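Local atomic coordinates of cytochrome c-552/4 domain-containing protein (PDB entry 4QO5), a protein that carries eight covalently bound c-type hemes and, as a membrane-associated archaeal octaheme cytochrome, probably takes part in electron transfer. Residues Cys26-Ser29 with Ile34-Asp37; Thr63-Asp66 with Leu72-Val75; Lys100-Pro103 with Asn108-Ala111; Lys126-Tyr131 with Gly210-Cys215. One frame throughout, in Å; residues are numbered along the deposited sequence.

Interaction 1: residues Cys26-Ser29 with Ile34-Asp37; sequences CHIS and IVAD. With HEC (heme c), chain B.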
# COMPACT_ATOMS: atom_id res chain seq x y z
N CYS A 26 32.92 24.61 4.92
CA CYS A 26 31.90 25.07 5.83
C CYS A 26 30.67 24.16 5.89
O CYS A 26 30.17 23.85 6.98
CB CYS A 26 31.45 26.47 5.50
SG CYS A 26 30.47 27.09 6.85
N HIS A 27 30.20 23.75 4.72
CA HIS A 27 28.98 22.97 4.64
C HIS A 27 29.09 21.58 5.24
O HIS A 27 28.09 20.97 5.59
CB HIS A 27 28.44 22.94 3.21
CG HIS A 27 27.49 24.05 2.93
ND1 HIS A 27 26.15 23.97 3.22
CD2 HIS A 27 27.71 25.31 2.49
CE1 HIS A 27 25.57 25.11 2.93
NE2 HIS A 27 26.49 25.94 2.49
N ILE A 28 30.32 21.09 5.38
CA ILE A 28 30.51 19.78 6.00
C ILE A 28 30.04 19.82 7.46
O ILE A 28 29.56 18.82 8.00
CB ILE A 28 31.99 19.32 5.89
CG1 ILE A 28 32.12 17.83 6.18
CG2 ILE A 28 32.90 20.15 6.79
CD1 ILE A 28 33.52 17.30 5.90
N SER A 29 30.13 20.98 8.10
CA SER A 29 29.65 21.10 9.47
C SER A 29 28.23 21.66 9.58
O SER A 29 27.49 21.31 10.49
CB SER A 29 30.63 21.90 10.34
OG SER A 29 30.63 23.27 9.98
N ILE A 34 23.87 17.19 3.29
CA ILE A 34 24.04 17.56 1.89
C ILE A 34 25.41 17.12 1.39
O ILE A 34 25.53 16.56 0.31
CB ILE A 34 23.86 19.09 1.67
CG1 ILE A 34 22.39 19.47 1.87
CG2 ILE A 34 24.32 19.45 0.24
CD1 ILE A 34 22.13 20.99 1.85
N VAL A 35 26.45 17.38 2.18
CA VAL A 35 27.80 16.98 1.77
C VAL A 35 27.92 15.46 1.62
O VAL A 35 28.46 14.98 0.62
CB VAL A 35 28.91 17.53 2.70
CG1 VAL A 35 30.30 17.06 2.21
CG2 VAL A 35 28.86 19.06 2.77
N ALA A 36 27.40 14.70 2.58
CA ALA A 36 27.43 13.24 2.47
C ALA A 36 26.70 12.76 1.21
O ALA A 36 27.16 11.88 0.51
CB ALA A 36 26.83 12.59 3.71
N ASP A 37 25.55 13.37 0.93
CA ASP A 37 24.72 13.00 -0.21
C ASP A 37 25.45 13.31 -1.53
O ASP A 37 25.54 12.48 -2.42
CB ASP A 37 23.43 13.81 -0.10
CG ASP A 37 22.25 13.15 -0.76
OD1 ASP A 37 22.28 11.91 -0.97
OD2 ASP A 37 21.27 13.87 -1.04
FE HEC B . 26.41 28.04 1.93
CHA HEC B . 23.12 28.30 2.83
CHB HEC B . 25.55 26.77 -1.08
CHC HEC B . 29.57 28.60 0.85
CHD HEC B . 27.41 28.51 5.15
NA HEC B . 24.65 27.58 1.06
C1A HEC B . 23.40 27.91 1.53
C2A HEC B . 22.45 27.74 0.45
C3A HEC B . 23.12 27.33 -0.63
C4A HEC B . 24.52 27.20 -0.27
CMA HEC B . 22.54 26.99 -2.03
CAA HEC B . 20.94 28.03 0.53
CBA HEC B . 20.80 29.55 0.51
CGA HEC B . 19.38 30.01 0.37
O1A HEC B . 18.43 29.19 0.52
O2A HEC B . 19.18 31.22 0.10
NB HEC B . 27.38 27.67 0.24
C1B HEC B . 26.82 27.25 -0.95
C2B HEC B . 27.77 27.41 -2.00
C3B HEC B . 28.85 27.98 -1.45
C4B HEC B . 28.64 28.10 -0.04
CMB HEC B . 27.44 27.05 -3.48
CAB HEC B . 30.19 28.48 -2.02
CBB HEC B . 30.11 29.02 -3.46
NC HEC B . 28.18 28.43 2.83
C1C HEC B . 29.35 28.74 2.20
C2C HEC B . 30.37 29.03 3.19
C3C HEC B . 29.71 29.25 4.35
C4C HEC B . 28.36 28.71 4.17
CMC HEC B . 31.68 29.69 2.74
CAC HEC B . 30.25 29.73 5.73
CBC HEC B . 31.33 30.83 5.81
ND HEC B . 25.42 28.35 3.71
C1D HEC B . 26.05 28.47 4.94
C2D HEC B . 25.05 28.54 5.97
C3D HEC B . 23.71 28.48 5.25
C4D HEC B . 24.03 28.37 3.85
CMD HEC B . 25.30 28.66 7.50
CAD HEC B . 22.30 28.51 5.89
CBD HEC B . 22.10 27.23 6.69
CGD HEC B . 20.74 27.23 7.33
O1D HEC B . 20.51 26.37 8.22
O2D HEC B . 19.88 28.07 6.97
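A buried helix-against-helix contact joins His27 and Ile28 of helix 18-30 to Val35 of helix 32-39, the next helix along the chain. One methyl does the work. Val35 CG2, placed anti to its own carbonyl carbon with CG1 anti to the backbone N (chi1 180°), lies over the backbone of the first helix, 3.5 Å from His27 O and 3.6 Å from Ile28 N. The same methyl comes alongside the root of the histidine, 3.9 Å from His27 CB, and more loosely meets Ile28 CB at 4.4 Å. Cys26 and His27 are the last two residues of a CxxCH heme-attachment motif. Cys26 SG is bonded to CAC, the thioether carbon of a former heme vinyl group, although the model stretches this bond, and His27 NE2 binds the heme iron at 2.2 Å, with His96 as the other axial ligand. A hydrogen bond between His27 ND1 and Thr31 OG1 helps to fix the rotation of the imidazole. Within the first helix, Cys26 O accepts from Ser29 N and Ser29 OG, both at 3.1 Å. Helix 6-11 packs on Ile28, while Asn294 of the second subunit donates to Ser29 O.

Interaction 2: residues Thr63-Asp66 with Leu72-Val75; sequences TPLD and LRNV
The end of the loop leading into helix 70-73 is closed here by an arginine of that helix, Arg73, which reaches back to the backbone of the 3-10 turn at Leu65 and Asp66. Its side chain runs extended from CG to NE and brings NE within 3.0 Å of Leu65 O. That bond is weak, because the N-H points only loosely at the oxygen (121°), and NE is also hydrogen-bonded to Ile68 O, which lies between the two segments. A water also joins the two sides: it donates to Asp66 O at 2.8 Å and accepts a weak bond from Arg73 NH2 at 3.2 Å. Apolar cover comes from Leu65, whose CG is anti to the backbone N (chi1 -172°), leaving CD1 to rest 3.7 Å from Arg73 CG. With an alanine here, the carbonyls of Leu65 and Ile68 would probably lose their common N-H donor and Leu65 CD1 the methylenes beside it. Leu72 faces inward onto a heme, whereas Arg73 stays near the surface, an arginine side chain bonding to main-chain carbonyls and so tying a surface loop to the short helix beside a heme pocket.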
# COMPACT_ATOMS: atom_id res chain seq x y z
N THR A 63 26.57 17.72 -23.59
CA THR A 63 27.04 18.97 -24.16
C THR A 63 28.48 18.78 -24.63
O THR A 63 29.32 18.35 -23.85
CB THR A 63 26.99 20.13 -23.16
OG1 THR A 63 25.67 20.25 -22.62
CG2 THR A 63 27.39 21.44 -23.84
N PRO A 64 28.78 19.09 -25.91
CA PRO A 64 30.14 18.89 -26.40
C PRO A 64 31.18 19.57 -25.52
O PRO A 64 30.91 20.66 -25.02
CB PRO A 64 30.12 19.55 -27.78
CG PRO A 64 28.69 19.43 -28.21
CD PRO A 64 27.88 19.60 -26.96
N LEU A 65 32.33 18.94 -25.33
CA LEU A 65 33.32 19.45 -24.39
C LEU A 65 33.71 20.88 -24.71
O LEU A 65 33.84 21.70 -23.80
CB LEU A 65 34.56 18.57 -24.32
CG LEU A 65 35.58 18.91 -23.23
CD1 LEU A 65 35.00 18.83 -21.80
CD2 LEU A 65 36.78 17.98 -23.35
N ASP A 66 33.89 21.19 -25.99
CA ASP A 66 34.31 22.54 -26.36
C ASP A 66 33.22 23.61 -26.18
O ASP A 66 33.48 24.80 -26.35
CB ASP A 66 34.91 22.59 -27.78
CG ASP A 66 33.93 22.16 -28.87
OD1 ASP A 66 32.75 21.90 -28.56
OD2 ASP A 66 34.34 22.11 -30.05
N LEU A 72 34.94 24.76 -16.12
CA LEU A 72 34.17 23.62 -15.63
C LEU A 72 34.68 22.28 -16.15
O LEU A 72 34.27 21.23 -15.66
CB LEU A 72 32.68 23.76 -15.99
CG LEU A 72 31.89 24.95 -15.43
CD1 LEU A 72 30.48 25.01 -16.01
CD2 LEU A 72 31.84 24.89 -13.92
N ARG A 73 35.55 22.32 -17.16
CA ARG A 73 35.94 21.08 -17.85
C ARG A 73 36.78 20.12 -17.02
O ARG A 73 36.65 18.89 -17.15
CB ARG A 73 36.71 21.41 -19.12
CG ARG A 73 35.87 22.08 -20.18
CD ARG A 73 36.69 22.42 -21.42
NE ARG A 73 35.91 23.32 -22.26
CZ ARG A 73 36.42 24.26 -23.04
NH1 ARG A 73 37.73 24.46 -23.09
NH2 ARG A 73 35.61 25.02 -23.76
N ASN A 74 37.64 20.67 -16.17
CA ASN A 74 38.64 19.86 -15.49
C ASN A 74 38.47 19.79 -13.97
O ASN A 74 39.42 19.47 -13.25
CB ASN A 74 40.05 20.33 -15.87
CG ASN A 74 40.28 20.32 -17.37
OD1 ASN A 74 40.47 21.36 -17.99
ND2 ASN A 74 40.27 19.13 -17.96
N VAL A 75 37.27 20.10 -13.49
CA VAL A 75 36.94 19.88 -12.09
C VAL A 75 35.69 19.03 -11.98
O VAL A 75 34.88 18.99 -12.91
CB VAL A 75 36.76 21.21 -11.30
CG1 VAL A 75 38.08 21.97 -11.22
CG2 VAL A 75 35.68 22.08 -11.94
O HOH W 1 35.94 26.01 -26.74

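Interaction 3: residues Lys100-Pro103 with Asn108-Ala111; sequences KIHP and NDCA. With HEC (heme c), chain B.
His102 and Asp109 form a buried His-carboxylate hydrogen bond between the end of strand 99-101 and helix 107-110, and across the segments this bond is the whole contact. His102 NE2 donates to Asp109 OD2 at 2.7 Å with an N-H...O angle of 156°. The oxygen lies near the imidazole plane, but the donor meets it from above the carboxylate, the two planes being inclined by 48°. His102 CG sits between the backbone N and carbonyl carbon (chi1 58°), which sends the ring across toward the helix. Here the packing is close: Asp109 OD2 is also bonded to Thr106 N and OD1 to His90 NE2, while the His90 ring stacks on that of His102. A leucine in place of His102 would probably leave Asp109 OD2 short of one donor and His90 without its stacking mate. The backbones stay well apart, His102 CA and Asp109 CA being the nearest such pair at 10.7 Å, so the side chains span the gap; Lys100 and Asn108 lie exposed. Residues at and after the strand's end line a heme: Ile101 CG2 is 3.7 Å from CBB, a thioether-arm methyl, and Pro103 CG 3.4 Å from the propionate carbon CGA.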
# COMPACT_ATOMS: atom_id res chain seq x y z
N LYS A 100 28.66 34.46 -5.77
CA LYS A 100 27.33 34.78 -6.27
C LYS A 100 26.61 33.47 -6.58
O LYS A 100 26.85 32.86 -7.62
CB LYS A 100 27.41 35.65 -7.52
CG LYS A 100 27.91 37.06 -7.26
CD LYS A 100 28.14 37.82 -8.56
CE LYS A 100 29.62 37.83 -8.94
NZ LYS A 100 30.21 39.20 -8.87
N ILE A 101 25.73 33.04 -5.69
CA ILE A 101 25.10 31.73 -5.87
C ILE A 101 23.58 31.82 -5.87
O ILE A 101 23.01 32.77 -5.34
CB ILE A 101 25.56 30.71 -4.81
CG1 ILE A 101 25.11 31.15 -3.42
CG2 ILE A 101 27.08 30.54 -4.84
CD1 ILE A 101 24.05 30.26 -2.81
N HIS A 102 22.92 30.83 -6.46
CA HIS A 102 21.47 30.75 -6.44
C HIS A 102 21.08 29.37 -5.94
O HIS A 102 21.71 28.38 -6.32
CB HIS A 102 20.86 31.01 -7.83
CG HIS A 102 21.34 30.07 -8.89
ND1 HIS A 102 22.55 30.21 -9.52
CD2 HIS A 102 20.75 28.97 -9.45
CE1 HIS A 102 22.70 29.25 -10.42
NE2 HIS A 102 21.63 28.47 -10.38
N PRO A 103 20.07 29.30 -5.06
CA PRO A 103 19.71 28.00 -4.47
C PRO A 103 19.03 27.07 -5.46
O PRO A 103 19.30 25.87 -5.42
CB PRO A 103 18.73 28.38 -3.36
CG PRO A 103 19.14 29.79 -2.97
CD PRO A 103 19.48 30.42 -4.31
N ASN A 108 18.05 24.70 -17.07
CA ASN A 108 18.99 25.47 -17.88
C ASN A 108 20.42 25.42 -17.35
O ASN A 108 21.38 25.52 -18.12
CB ASN A 108 18.50 26.91 -18.08
CG ASN A 108 17.39 27.00 -19.12
OD1 ASN A 108 16.99 25.99 -19.70
ND2 ASN A 108 16.90 28.21 -19.37
N ASP A 109 20.57 25.23 -16.04
CA ASP A 109 21.89 25.02 -15.46
C ASP A 109 22.41 23.62 -15.82
O ASP A 109 23.55 23.46 -16.25
CB ASP A 109 21.84 25.15 -13.93
CG ASP A 109 21.55 26.57 -13.48
OD1 ASP A 109 21.88 27.53 -14.23
OD2 ASP A 109 20.98 26.72 -12.38
N CYS A 110 21.57 22.61 -15.60
CA CYS A 110 21.88 21.24 -16.00
C CYS A 110 22.30 21.17 -17.47
O CYS A 110 23.18 20.37 -17.83
CB CYS A 110 20.67 20.32 -15.80
SG CYS A 110 19.92 20.37 -14.14
N ALA A 111 21.68 22.01 -18.30
CA ALA A 111 21.91 21.95 -19.75
C ALA A 111 23.33 22.32 -20.14
O ALA A 111 23.76 22.08 -21.27
CB ALA A 111 20.92 22.82 -20.50
FE HEC B . 26.41 28.04 1.93
CHA HEC B . 23.12 28.30 2.83
CHB HEC B . 25.55 26.77 -1.08
CHC HEC B . 29.57 28.60 0.85
CHD HEC B . 27.41 28.51 5.15
NA HEC B . 24.65 27.58 1.06
C1A HEC B . 23.40 27.91 1.53
C2A HEC B . 22.45 27.74 0.45
C3A HEC B . 23.12 27.33 -0.63
C4A HEC B . 24.52 27.20 -0.27
CMA HEC B . 22.54 26.99 -2.03
CAA HEC B . 20.94 28.03 0.53
CBA HEC B . 20.80 29.55 0.51
CGA HEC B . 19.38 30.01 0.37
O1A HEC B . 18.43 29.19 0.52
O2A HEC B . 19.18 31.22 0.10
NB HEC B . 27.38 27.67 0.24
C1B HEC B . 26.82 27.25 -0.95
C2B HEC B . 27.77 27.41 -2.00
C3B HEC B . 28.85 27.98 -1.45
C4B HEC B . 28.64 28.10 -0.04
CMB HEC B . 27.44 27.05 -3.48
CAB HEC B . 30.19 28.48 -2.02
CBB HEC B . 30.11 29.02 -3.46
NC HEC B . 28.18 28.43 2.83
C1C HEC B . 29.35 28.74 2.20
C2C HEC B . 30.37 29.03 3.19
C3C HEC B . 29.71 29.25 4.35
C4C HEC B . 28.36 28.71 4.17
CMC HEC B . 31.68 29.69 2.74
CAC HEC B . 30.25 29.73 5.73
CBC HEC B . 31.33 30.83 5.81
ND HEC B . 25.42 28.35 3.71
C1D HEC B . 26.05 28.47 4.94
C2D HEC B . 25.05 28.54 5.97
C3D HEC B . 23.71 28.48 5.25
C4D HEC B . 24.03 28.37 3.85
CMD HEC B . 25.30 28.66 7.50
CAD HEC B . 22.30 28.51 5.89
CBD HEC B . 22.10 27.23 6.69
CGD HEC B . 20.74 27.23 7.33
O1D HEC B . 20.51 26.37 8.22
O2D HEC B . 19.88 28.07 6.97

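Interaction 4: residues Lys126-Tyr131 with Gly210-Cys215; sequences KAWAYY and GSLGAC. With HEC (heme c), chain G.
Leu212 fills the hollow formed by Ala127, Trp128 and Tyr131, and its side chain can be traced atom by atom. CB lies over the turn backbone, 3.3 Å from Ala127 O, and is 4.3 Å from the methyl carbon Ala127 CB. CG, anti to the Leu212 carbonyl carbon (chi1 -57°), stays near the same carbonyl, at 3.9 Å from Ala127 O. The branches then part. CD1 stays 3.4 Å from Ala127 O and goes over one face of the indole, where it makes a CH-pi contact, 3.5 Å from the centroid of the Trp128 six-membered ring and only 8° off its normal; its nearest ring atom is Trp128 CE3, at 3.6 Å. CD2 approaches the other aromatic group at its rim, close to the ring plane, 4.0 Å from Tyr131 CE2. A face of the Tyr131 ring is covered by Tyr130 CD2. The leucine meets one ring at its face and the other at its edge, with the Ala127 carbonyl against its base.

Ala127 and Trp128 are the inner residues of a type I beta turn from Lys126 to Ala129, closed by Ala129 N bonding to Lys126 O, with Trp128 at the N-cap position of helix 129-134. The nearest CA atoms across the contact are those of Ala127 and Gly213. At the head of the turn, Lys126 leads away from Leu212 and bends at its last torsion (chi4 -77°), which brings NZ to 2.2 Å from the heme iron. His239 NE2 is the other axial ligand, and the site is a c-type heme with the uncommon lysine/histidine axial pair.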
# COMPACT_ATOMS: atom_id res chain seq x y z
N LYS A 126 5.60 16.53 -19.31
CA LYS A 126 6.05 16.75 -17.93
C LYS A 126 6.52 18.18 -17.71
O LYS A 126 6.17 18.81 -16.72
CB LYS A 126 7.17 15.78 -17.55
CG LYS A 126 6.69 14.33 -17.28
CD LYS A 126 7.87 13.42 -17.00
CE LYS A 126 7.43 12.06 -16.50
NZ LYS A 126 7.07 12.27 -15.08
N ALA A 127 7.32 18.69 -18.65
CA ALA A 127 7.88 20.04 -18.49
C ALA A 127 6.76 21.08 -18.44
O ALA A 127 6.87 22.11 -17.77
CB ALA A 127 8.85 20.35 -19.62
N TRP A 128 5.68 20.79 -19.16
CA TRP A 128 4.56 21.70 -19.31
C TRP A 128 3.42 21.44 -18.34
O TRP A 128 2.33 22.01 -18.48
CB TRP A 128 4.05 21.66 -20.76
CG TRP A 128 5.03 22.28 -21.71
CD1 TRP A 128 5.97 21.62 -22.47
CD2 TRP A 128 5.21 23.67 -21.96
NE1 TRP A 128 6.71 22.54 -23.19
CE2 TRP A 128 6.26 23.80 -22.90
CE3 TRP A 128 4.58 24.83 -21.50
CZ2 TRP A 128 6.70 25.04 -23.37
CZ3 TRP A 128 5.01 26.06 -21.97
CH2 TRP A 128 6.06 26.15 -22.90
N ALA A 129 3.68 20.60 -17.33
CA ALA A 129 2.63 20.07 -16.45
C ALA A 129 1.88 21.13 -15.67
O ALA A 129 0.68 20.98 -15.43
CB ALA A 129 3.19 18.99 -15.49
N TYR A 130 2.55 22.21 -15.25
CA TYR A 130 1.83 23.27 -14.57
C TYR A 130 0.82 23.94 -15.50
O TYR A 130 -0.33 24.13 -15.13
CB TYR A 130 2.78 24.33 -13.96
CG TYR A 130 2.04 25.52 -13.39
CD1 TYR A 130 1.59 25.53 -12.07
CD2 TYR A 130 1.77 26.65 -14.18
CE1 TYR A 130 0.91 26.61 -11.56
CE2 TYR A 130 1.08 27.74 -13.68
CZ TYR A 130 0.66 27.71 -12.36
OH TYR A 130 -0.02 28.80 -11.86
N TYR A 131 1.25 24.29 -16.71
CA TYR A 131 0.36 24.92 -17.67
C TYR A 131 -0.73 23.97 -18.18
O TYR A 131 -1.89 24.38 -18.35
CB TYR A 131 1.15 25.55 -18.82
CG TYR A 131 2.06 26.63 -18.30
CD1 TYR A 131 1.55 27.88 -17.94
CD2 TYR A 131 3.41 26.39 -18.11
CE1 TYR A 131 2.38 28.87 -17.44
CE2 TYR A 131 4.25 27.37 -17.60
CZ TYR A 131 3.73 28.60 -17.27
OH TYR A 131 4.56 29.57 -16.76
N GLY A 210 12.79 31.05 -15.58
CA GLY A 210 11.81 30.83 -16.62
C GLY A 210 11.85 29.45 -17.26
O GLY A 210 10.95 29.09 -18.01
N SER A 211 12.90 28.67 -16.98
CA SER A 211 12.93 27.31 -17.50
C SER A 211 11.87 26.48 -16.78
O SER A 211 11.40 26.85 -15.70
CB SER A 211 14.32 26.67 -17.34
OG SER A 211 14.69 26.54 -15.98
N LEU A 212 11.48 25.38 -17.41
CA LEU A 212 10.45 24.51 -16.87
C LEU A 212 10.98 23.16 -16.42
O LEU A 212 11.69 22.47 -17.17
CB LEU A 212 9.36 24.26 -17.92
CG LEU A 212 8.67 25.49 -18.51
CD1 LEU A 212 7.59 25.02 -19.47
CD2 LEU A 212 8.09 26.36 -17.40
N GLY A 213 10.63 22.77 -15.21
CA GLY A 213 10.90 21.42 -14.75
C GLY A 213 11.74 21.35 -13.49
O GLY A 213 12.44 22.28 -13.15
N ALA A 214 11.65 20.23 -12.78
CA ALA A 214 12.57 19.98 -11.69
C ALA A 214 13.40 18.76 -12.06
O ALA A 214 12.88 17.65 -12.17
CB ALA A 214 11.81 19.74 -10.37
N CYS A 215 14.70 18.94 -12.22
CA CYS A 215 15.54 17.80 -12.57
C CYS A 215 15.89 16.90 -11.40
O CYS A 215 16.71 16.01 -11.54
CB CYS A 215 16.84 18.25 -13.23
SG CYS A 215 16.58 19.15 -14.75
FE HEC G . 5.60 10.84 -14.22
CHA HEC G . 3.37 11.91 -16.64
CHB HEC G . 6.31 8.04 -16.09
CHC HEC G . 8.22 10.15 -12.13
CHD HEC G . 4.62 13.34 -12.16
NA HEC G . 5.00 10.13 -16.04
C1A HEC G . 4.02 10.71 -16.84
C2A HEC G . 3.82 9.84 -17.98
C3A HEC G . 4.63 8.77 -17.84
C4A HEC G . 5.38 8.92 -16.61
CMA HEC G . 4.76 7.55 -18.79
CAA HEC G . 2.80 10.12 -19.11
CBA HEC G . 3.35 11.12 -20.13
CGA HEC G . 3.00 12.53 -19.72
O1A HEC G . 3.95 13.36 -19.66
O2A HEC G . 1.80 12.83 -19.45
NB HEC G . 6.96 9.38 -14.12
C1B HEC G . 7.13 8.34 -15.02
C2B HEC G . 8.35 7.63 -14.66
C3B HEC G . 8.89 8.26 -13.59
C4B HEC G . 8.01 9.33 -13.22
CMB HEC G . 8.92 6.44 -15.47
CAB HEC G . 10.20 8.10 -12.79
CBB HEC G . 11.42 7.47 -13.52
NC HEC G . 6.27 11.56 -12.46
C1C HEC G . 7.39 11.18 -11.78
C2C HEC G . 7.41 11.86 -10.49
C3C HEC G . 6.63 12.94 -10.70
C4C HEC G . 5.76 12.65 -11.82
CMC HEC G . 8.76 11.83 -9.73
CAC HEC G . 6.30 14.20 -9.86
CBC HEC G . 7.41 14.81 -8.96
ND HEC G . 4.18 12.38 -14.39
C1D HEC G . 3.98 13.32 -13.37
C2D HEC G . 2.99 14.27 -13.79
C3D HEC G . 2.59 13.84 -15.20
C4D HEC G . 3.40 12.67 -15.49
CMD HEC G . 2.44 15.47 -12.99
CAD HEC G . 1.58 14.53 -16.12
CBD HEC G . 2.32 15.49 -17.05
CGD HEC G . 1.32 16.07 -18.02
O1D HEC G . 0.85 15.33 -18.93
O2D HEC G . 1.00 17.29 -17.90

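In the fold
From the N terminus the four contacts follow one another in series, and none nests in or crosses another. Interactions 1, 2 and 3 each close a short loop of four or five residues, whereas interaction 4 joins segments separated by 78 residues, a span that includes the strands 176-185 and 188-196. Interactions 1 and 3 both touch the same heme, one through its iron ligand and the other through its rim. Interactions 2 and 3 meet where Thr63 OG1 bonds to Ala111 O. Interaction 3 in turn touches interaction 4, where Asn108 packs on Ser211 and the heme-linked cysteines Cys110 and Cys215 come together, tying the N-terminal heme region to the centre of the chain.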